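Local coordinates for GDSL-like protein (Collinsella aerofaciens ATCC 25986, PDB 7BXD) that probably hydrolyses ester bonds of acylated substrates, as a GDSL-like acyl-hydrolase of the SGNH hydrolase superfamily, at residues 117-122 against 184-189. Numbering follows the deposited sequence.
Sequences GELGST and LEVCDR
Leu119 reaches from its loop to the flank of helix 176-189 and illustrates how one apolar side chain at a turn can bring a loop into contact with a neighbouring helix. Apolar contact carries the meeting. One methyl branch, CD1 of Leu119, lies 4.0 Å from CG2 of Val186, and the two side chains run past each other in opposite senses. In Val186, CG1 is anti to the backbone N (chi1 -177°), which puts CG2, the methyl that Leu119 touches, anti to the carbonyl carbon and beside the backbone N.

The polar atoms at this edge are neighbours of the leucine, not partners. CD1 of Leu119 also rests 4.1 Å from the carbonyl O of Glu185, an oxygen already accepting the helical bond from N of Arg189. The carboxylate of Glu185 brings OE1 to 4.2 Å from CB of Leu119, a loose van der Waals approach; the same OE1 is hydrogen-bonded to the hydroxyl of Tyr128, on helix 127-141. Tyr128 also touches the side chains of both Leu119 and Val186, and thus borders the contact.

Backbone bonding shapes the loop side. A type II beta turn runs from Glu118 to Ser121, closed by N of Ser121 bonding to O of Glu118 at 2.9 Å. Leu119 and Gly120 are its two central residues; Gly120 takes the positive phi (108°) that this turn type commonly gives to glycine in its third position.

Only 141 Å² is buried in all, and the centre of the contact lies about 17 Å from the centre of the chain. Here the connection between helices 107-111 and 127-141 settles against helix 176-189, at the periphery of the three-layer alpha/beta/alpha fold built on the parallel five-stranded sheet of SGNH hydrolases.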
loop_
_atom_site.group_PDB
_atom_site.type_symbol
_atom_site.label_atom_id
_atom_site.label_comp_id
_atom_site.label_asym_id
_atom_site.label_seq_id
_atom_site.Cartn_x
_atom_site.Cartn_y
_atom_site.Cartn_z
ATOM N N GLY A 117 -14.240 1.973 -12.076
ATOM C CA GLY A 117 -14.194 3.003 -13.101
ATOM C C GLY A 117 -13.341 2.577 -14.285
ATOM O O GLY A 117 -13.037 1.388 -14.471
ATOM N N GLU A 118 -12.959 3.574 -15.092
ATOM C CA GLU A 118 -12.142 3.375 -16.281
ATOM C C GLU A 118 -10.953 4.323 -16.219
ATOM O O GLU A 118 -11.017 5.377 -15.581
ATOM C CB GLU A 118 -12.908 3.774 -17.564
ATOM C CG GLU A 118 -14.106 2.955 -17.882
ATOM C CD GLU A 118 -14.749 3.435 -19.182
ATOM O OE1 GLU A 118 -15.896 3.102 -19.397
ATOM O OE2 GLU A 118 -14.125 4.214 -19.955
ATOM N N LEU A 119 -9.888 3.980 -16.955
ATOM C CA LEU A 119 -8.737 4.869 -17.048
ATOM C C LEU A 119 -9.188 6.214 -17.613
ATOM O O LEU A 119 -9.821 6.283 -18.672
ATOM C CB LEU A 119 -7.672 4.247 -17.945
ATOM C CG LEU A 119 -6.368 5.027 -18.116
ATOM C CD1 LEU A 119 -5.653 5.261 -16.796
ATOM C CD2 LEU A 119 -5.431 4.319 -19.116
ATOM N N GLY A 120 -8.847 7.284 -16.912
ATOM C CA GLY A 120 -9.284 8.626 -17.228
ATOM C C GLY A 120 -10.313 9.147 -16.242
ATOM O O GLY A 120 -10.583 10.359 -16.212
ATOM N N SER A 121 -10.896 8.276 -15.411
ATOM C CA SER A 121 -11.771 8.735 -14.346
ATOM C C SER A 121 -11.096 9.805 -13.504
ATOM O O SER A 121 -9.888 9.730 -13.193
ATOM C CB SER A 121 -12.030 7.559 -13.415
ATOM O OG SER A 121 -12.779 7.965 -12.268
ATOM N N THR A 122 -11.905 10.766 -13.050
ATOM C CA THR A 122 -11.511 11.692 -11.991
ATOM C C THR A 122 -12.486 11.659 -10.817
ATOM O O THR A 122 -12.496 12.576 -9.978
ATOM C CB THR A 122 -11.330 13.122 -12.522
ATOM O OG1 THR A 122 -12.560 13.575 -13.090
ATOM C CG2 THR A 122 -10.225 13.173 -13.563
ATOM N N LEU A 184 -1.542 0.104 -11.998
ATOM C CA LEU A 184 -0.418 0.154 -12.931
ATOM C C LEU A 184 -0.698 1.087 -14.109
ATOM O O LEU A 184 0.214 1.782 -14.597
ATOM C CB LEU A 184 -0.059 -1.253 -13.431
ATOM C CG LEU A 184 0.469 -2.190 -12.338
ATOM C CD1 LEU A 184 0.677 -3.576 -12.887
ATOM C CD2 LEU A 184 1.742 -1.690 -11.725
ATOM N N GLU A 185 -1.934 1.098 -14.617
ATOM C CA GLU A 185 -2.256 1.954 -15.763
ATOM C C GLU A 185 -2.209 3.434 -15.381
ATOM O O GLU A 185 -1.729 4.263 -16.171
ATOM C CB GLU A 185 -3.617 1.573 -16.320
ATOM C CG GLU A 185 -3.582 0.212 -17.023
ATOM C CD GLU A 185 -4.942 -0.264 -17.465
ATOM O OE1 GLU A 185 -5.942 0.459 -17.282
ATOM O OE2 GLU A 185 -5.017 -1.383 -18.028
ATOM N N VAL A 186 -2.717 3.800 -14.188
ATOM C CA VAL A 186 -2.654 5.204 -13.796
ATOM C C VAL A 186 -1.204 5.589 -13.526
ATOM O O VAL A 186 -0.745 6.689 -13.891
ATOM C CB VAL A 186 -3.568 5.506 -12.595
ATOM C CG1 VAL A 186 -3.517 6.998 -12.263
ATOM C CG2 VAL A 186 -4.985 5.081 -12.890
ATOM N N CYS A 187 -0.452 4.715 -12.842
ATOM C CA CYS A 187 0.960 5.003 -12.642
ATOM C C CYS A 187 1.673 5.212 -13.977
ATOM O O CYS A 187 2.499 6.130 -14.119
ATOM C CB CYS A 187 1.612 3.881 -11.821
ATOM S SG CYS A 187 1.194 3.989 -10.053
ATOM N N ASP A 188 1.377 4.367 -14.969
ATOM C CA ASP A 188 1.994 4.550 -16.282
ATOM C C ASP A 188 1.680 5.931 -16.860
ATOM O O ASP A 188 2.570 6.595 -17.406
ATOM C CB ASP A 188 1.537 3.464 -17.257
ATOM C CG ASP A 188 1.964 3.821 -18.684
ATOM O OD1 ASP A 188 3.140 3.653 -19.035
ATOM O OD2 ASP A 188 1.114 4.374 -19.437
ATOM N N ARG A 189 0.429 6.376 -16.752
ATOM C CA ARG A 189 0.060 7.686 -17.284
ATOM C C ARG A 189 1.018 8.749 -16.794
ATOM O O ARG A 189 1.408 9.641 -17.568
ATOM C CB ARG A 189 -1.379 8.026 -16.897
ATOM C CG ARG A 189 -1.755 9.487 -17.024
ATOM C CD ARG A 189 -1.916 9.972 -18.383
ATOM N NE ARG A 189 -2.519 11.314 -18.333
ATOM C CZ ARG A 189 -2.808 11.976 -19.429
ATOM N NH1 ARG A 189 -2.513 11.386 -20.574
ATOM N NH2 ARG A 189 -3.348 13.210 -19.393
#